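PDB 3ZMR: xyloglucan-specific endo-beta-1,4-glucanase BoGH5A from Bacteroides ovatus, which hydrolyses internal beta-1,4-glucosidic linkages of the xyloglucan backbone with retention of configuration, releasing xyloglucan oligosaccharides. Local coordinates for residues A[34-39]-A[54-59]; A[350-355]-A[399-404]. One frame throughout, in Å; residues are numbered along the deposited sequence.

Contact 1: residues A[34-39]-A[54-59]; sequences AEWHIS and GKQYVN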
# COMPACT_ATOMS: atom_id res chain seq x y z
N ALA A 34 -40.11 -17.99 -26.45
CA ALA A 34 -39.47 -17.25 -27.54
C ALA A 34 -38.89 -15.92 -27.09
O ALA A 34 -37.88 -15.44 -27.65
CB ALA A 34 -40.45 -17.04 -28.69
N GLU A 35 -39.55 -15.32 -26.09
CA GLU A 35 -39.11 -14.06 -25.52
C GLU A 35 -39.38 -13.99 -24.02
O GLU A 35 -40.49 -14.28 -23.55
CB GLU A 35 -39.82 -12.89 -26.22
CG GLU A 35 -39.33 -11.52 -25.80
CD GLU A 35 -40.05 -10.43 -26.56
OE1 GLU A 35 -40.91 -10.76 -27.42
OE2 GLU A 35 -39.78 -9.24 -26.30
N TRP A 36 -38.36 -13.62 -23.26
CA TRP A 36 -38.52 -13.33 -21.84
C TRP A 36 -37.61 -12.19 -21.44
O TRP A 36 -36.75 -11.75 -22.22
CB TRP A 36 -38.32 -14.58 -20.98
CG TRP A 36 -37.07 -15.40 -21.33
CD1 TRP A 36 -37.05 -16.55 -22.07
CD2 TRP A 36 -35.70 -15.15 -20.96
NE1 TRP A 36 -35.79 -17.04 -22.18
CE2 TRP A 36 -34.93 -16.21 -21.51
CE3 TRP A 36 -35.05 -14.16 -20.22
CZ2 TRP A 36 -33.55 -16.30 -21.35
CZ3 TRP A 36 -33.66 -14.23 -20.08
CH2 TRP A 36 -32.93 -15.30 -20.64
N HIS A 37 -37.81 -11.70 -20.23
CA HIS A 37 -37.14 -10.51 -19.73
C HIS A 37 -36.68 -10.70 -18.29
O HIS A 37 -37.28 -11.45 -17.53
CB HIS A 37 -38.08 -9.31 -19.78
CG HIS A 37 -38.58 -8.99 -21.16
ND1 HIS A 37 -37.97 -8.04 -21.96
CD2 HIS A 37 -39.63 -9.46 -21.87
CE1 HIS A 37 -38.64 -7.95 -23.10
NE2 HIS A 37 -39.65 -8.80 -23.07
N ILE A 38 -35.59 -10.04 -17.95
CA ILE A 38 -35.05 -10.00 -16.58
C ILE A 38 -34.73 -8.57 -16.12
O ILE A 38 -34.13 -7.80 -16.83
CB ILE A 38 -33.77 -10.84 -16.48
CG1 ILE A 38 -34.09 -12.31 -16.77
CG2 ILE A 38 -33.16 -10.72 -15.07
CD1 ILE A 38 -32.86 -13.22 -16.75
N SER A 39 -35.14 -8.27 -14.89
CA SER A 39 -34.73 -7.07 -14.18
C SER A 39 -34.32 -7.50 -12.76
O SER A 39 -34.57 -8.64 -12.33
CB SER A 39 -35.85 -6.02 -14.13
OG SER A 39 -36.93 -6.45 -13.34
N GLY A 54 -35.51 -18.71 -25.21
CA GLY A 54 -35.26 -20.13 -25.01
C GLY A 54 -34.57 -20.42 -23.70
O GLY A 54 -34.82 -19.77 -22.68
N LYS A 55 -33.69 -21.41 -23.77
CA LYS A 55 -33.05 -22.00 -22.61
C LYS A 55 -31.61 -21.49 -22.56
O LYS A 55 -30.74 -21.90 -23.34
CB LYS A 55 -33.10 -23.52 -22.70
CG LYS A 55 -32.69 -24.25 -21.45
CD LYS A 55 -32.99 -25.75 -21.62
CE LYS A 55 -32.68 -26.52 -20.36
NZ LYS A 55 -33.15 -27.93 -20.52
N GLN A 56 -31.38 -20.57 -21.63
CA GLN A 56 -30.18 -19.72 -21.58
C GLN A 56 -29.45 -19.76 -20.27
O GLN A 56 -30.07 -19.69 -19.20
CB GLN A 56 -30.61 -18.27 -21.81
CG GLN A 56 -29.51 -17.23 -21.89
CD GLN A 56 -28.62 -17.45 -23.10
OE1 GLN A 56 -29.12 -17.60 -24.21
NE2 GLN A 56 -27.32 -17.47 -22.88
N TYR A 57 -28.11 -19.81 -20.34
CA TYR A 57 -27.28 -19.55 -19.16
C TYR A 57 -27.14 -18.06 -18.92
O TYR A 57 -26.64 -17.31 -19.80
CB TYR A 57 -25.91 -20.22 -19.26
CG TYR A 57 -25.96 -21.71 -19.06
CD1 TYR A 57 -26.50 -22.28 -17.89
CD2 TYR A 57 -25.44 -22.56 -20.02
CE1 TYR A 57 -26.51 -23.64 -17.72
CE2 TYR A 57 -25.44 -23.93 -19.83
CZ TYR A 57 -26.01 -24.46 -18.68
OH TYR A 57 -26.03 -25.84 -18.48
N VAL A 58 -27.60 -17.62 -17.74
CA VAL A 58 -27.62 -16.22 -17.36
C VAL A 58 -26.79 -16.06 -16.09
O VAL A 58 -26.90 -16.86 -15.16
CB VAL A 58 -29.07 -15.73 -17.08
CG1 VAL A 58 -29.12 -14.29 -16.56
CG2 VAL A 58 -29.90 -15.84 -18.36
N ASN A 59 -25.96 -15.03 -16.07
CA ASN A 59 -25.16 -14.72 -14.89
C ASN A 59 -25.82 -13.72 -13.98
O ASN A 59 -26.36 -12.71 -14.43
CB ASN A 59 -23.77 -14.26 -15.27
CG ASN A 59 -22.80 -15.40 -15.47
OD1 ASN A 59 -23.15 -16.48 -15.94
ND2 ASN A 59 -21.57 -15.15 -15.12
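The indole NE1 of W36 donates a hydrogen bond to the backbone O of G54, 2.9 Å away. The N-H...O angle is 150°, so the bond is somewhat bent. The oxygen is tilted 18° out of the ring plane. Further along the same edge, CZ2 of W36 meets CB of Q56 at 3.6 Å, with that carbon in the ring plane. The far corner of the indole, CH2, packs against CG2 of V58 at 3.8 Å. V58 uses its other branch for I38: the two side chains meet tip to tip, with CD1 of I38 3.9 Å from CG1 of V58. Strands 36-40 and 55-62 belong to different sheets of the BACON domain, a beta-sandwich of immunoglobulin-like type. Their short segments run almost parallel, 12° apart. At 10.9 Å between axes they are too far apart to pair through their backbones, and side chains bridge them. CG of W36 sits between the backbone N and the carbonyl carbon, which swings the indole across toward strand 55-62. I30 and A79 touch the indole. V75 and V77 of strand 71-78 touch I38, and S47 touches both I38 and V58. G54 has a positive phi, which favours glycine, and its backbone bonds to G32.

Contact 2: residues A[350-355]-A[399-404]; sequences ENFKSQ and TLRDQL. With EDO (1,2-ethanediol), chain F.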
# COMPACT_ATOMS: atom_id res chain seq x y z
N GLU A 350 24.43 6.17 -16.09
CA GLU A 350 23.41 6.44 -17.08
C GLU A 350 23.32 7.96 -17.27
O GLU A 350 24.06 8.71 -16.63
CB GLU A 350 22.07 5.82 -16.67
CG GLU A 350 22.09 4.30 -16.73
CD GLU A 350 20.81 3.64 -16.25
OE1 GLU A 350 19.72 4.22 -16.43
OE2 GLU A 350 20.91 2.54 -15.69
N ASN A 351 22.41 8.40 -18.13
CA ASN A 351 22.34 9.79 -18.56
C ASN A 351 21.56 10.65 -17.59
O ASN A 351 20.51 11.21 -17.93
CB ASN A 351 21.69 9.88 -19.95
CG ASN A 351 21.74 11.28 -20.52
OD1 ASN A 351 22.74 11.99 -20.35
ND2 ASN A 351 20.68 11.68 -21.23
N PHE A 352 22.08 10.78 -16.36
CA PHE A 352 21.31 11.47 -15.30
C PHE A 352 21.29 12.99 -15.50
O PHE A 352 22.14 13.56 -16.21
CB PHE A 352 21.84 11.14 -13.90
CG PHE A 352 23.26 11.58 -13.66
CD1 PHE A 352 23.53 12.89 -13.24
CD2 PHE A 352 24.31 10.71 -13.87
CE1 PHE A 352 24.84 13.30 -13.05
CE2 PHE A 352 25.62 11.11 -13.65
CZ PHE A 352 25.88 12.42 -13.26
N LYS A 353 20.33 13.63 -14.86
CA LYS A 353 20.25 15.08 -14.80
C LYS A 353 20.62 15.49 -13.39
O LYS A 353 20.08 14.95 -12.43
CB LYS A 353 18.86 15.56 -15.17
CG LYS A 353 18.39 15.14 -16.54
CD LYS A 353 19.23 15.73 -17.65
CE LYS A 353 18.66 15.42 -19.03
NZ LYS A 353 19.60 15.88 -20.08
N SER A 354 21.56 16.42 -13.25
CA SER A 354 22.08 16.82 -11.95
C SER A 354 21.29 17.96 -11.30
O SER A 354 21.49 18.25 -10.11
CB SER A 354 23.57 17.22 -12.04
OG SER A 354 23.71 18.33 -12.91
N GLN A 355 20.46 18.65 -12.10
CA GLN A 355 19.77 19.86 -11.67
C GLN A 355 18.26 19.66 -11.74
O GLN A 355 17.76 18.76 -12.43
CB GLN A 355 20.15 21.05 -12.55
CG GLN A 355 21.63 21.37 -12.42
CD GLN A 355 22.11 22.43 -13.40
OE1 GLN A 355 21.35 22.92 -14.25
NE2 GLN A 355 23.38 22.76 -13.31
N THR A 399 19.04 10.98 -4.90
CA THR A 399 20.41 10.59 -4.50
C THR A 399 21.31 11.83 -4.43
O THR A 399 20.97 12.90 -4.93
CB THR A 399 20.98 9.53 -5.45
OG1 THR A 399 22.18 8.97 -4.88
CG2 THR A 399 21.26 10.15 -6.83
N LEU A 400 22.46 11.66 -3.79
CA LEU A 400 23.47 12.70 -3.75
C LEU A 400 24.69 12.21 -4.52
O LEU A 400 25.34 11.24 -4.15
CB LEU A 400 23.80 13.11 -2.31
CG LEU A 400 24.54 14.44 -2.11
CD1 LEU A 400 24.43 14.91 -0.65
CD2 LEU A 400 26.00 14.34 -2.56
N ARG A 401 24.94 12.89 -5.64
CA ARG A 401 25.97 12.52 -6.61
C ARG A 401 27.31 13.17 -6.22
O ARG A 401 27.72 14.21 -6.74
CB ARG A 401 25.50 12.88 -8.03
CG ARG A 401 24.15 12.26 -8.37
CD ARG A 401 23.77 12.46 -9.82
NE ARG A 401 22.37 12.09 -10.03
CZ ARG A 401 21.94 10.87 -10.33
NH1 ARG A 401 22.78 9.84 -10.49
NH2 ARG A 401 20.63 10.68 -10.46
N ASP A 402 27.96 12.52 -5.26
CA ASP A 402 29.13 13.06 -4.57
C ASP A 402 30.41 13.05 -5.39
O ASP A 402 31.42 13.59 -4.95
CB ASP A 402 29.36 12.41 -3.19
CG ASP A 402 29.82 10.96 -3.26
OD1 ASP A 402 29.51 10.23 -4.21
OD2 ASP A 402 30.43 10.49 -2.28
N GLN A 403 30.33 12.46 -6.57
CA GLN A 403 31.44 12.48 -7.53
C GLN A 403 31.55 13.74 -8.33
O GLN A 403 32.59 13.98 -8.97
CB GLN A 403 31.35 11.28 -8.49
CG GLN A 403 30.41 11.44 -9.69
CD GLN A 403 28.93 11.17 -9.36
OE1 GLN A 403 28.53 11.06 -8.19
NE2 GLN A 403 28.12 11.07 -10.39
N LEU A 404 30.47 14.51 -8.36
CA LEU A 404 30.47 15.82 -9.02
C LEU A 404 31.37 16.81 -8.29
O LEU A 404 31.62 16.66 -7.09
CB LEU A 404 29.05 16.38 -9.14
CG LEU A 404 28.09 15.47 -9.93
CD1 LEU A 404 26.73 16.13 -9.98
CD2 LEU A 404 28.60 15.14 -11.34
C1 EDO F . 26.82 17.11 -13.92
O1 EDO F . 25.74 17.57 -14.75
C2 EDO F . 28.16 17.43 -14.59
O2 EDO F . 28.25 16.66 -15.80
O HOH W 1 20.86 14.46 -9.82
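NE of R401 donates to a water 2.8 Å away that lies in the guanidinium plane. The water also lies 2.8 Å from O of K353, in hydrogen-bonding range. NH1 bonds to N348 OD1 and M346 O, and NH2 to F343 O. The guanidinium lies flat on the F352 ring in a parallel stack, the planes 5° apart and the centres 4.2 Å apart. CB of F352 lies over the middle of the guanidinium, and CG2 of T399 covers the opposite face. The R401 chain, extended from CG to NE, adds a CH-pi contact from CD, 3.8 Å from the F352 centroid. With an alanine at F352 only CB would remain over the guanidinium, and losing the ring would probably leave NE, NH1 and CD of R401 without their stacking partner. Beyond the stack, CD1 of L404 meets CB of S354 at 3.9 Å. A 1,2-ethanediol, probably from the crystallisation liquor, donates from O1 to S354 OG. Residues 399-404 lie in the loop between strand 391-396 and helix 406-429 of the TIM barrel. Residues 350-355 lie in the loop between helices 341-344 and 371-379. H412 of helix 406-429 bonds to both segments, at S354 O and R401 N.

Contacts 1 and 2 share no strand or helix. Their centres are 65 Å apart, on opposite sides of the chain's centre, and they follow one another along the chain. Contact 1 is buried between the two sheets of the BACON domain, far from the annotated sites. Contact 2 is partly buried and joins two loops of the catalytic TIM barrel; its R401 side chain is about 10 Å from a bound glucose. The chemistry follows the setting. Strands facing each other are joined mainly by apolar contacts and one direct hydrogen bond. The irregular loops instead rely on a stacked charge and a water bridge. The BACON domain may serve to distance the catalytic module from the cell surface.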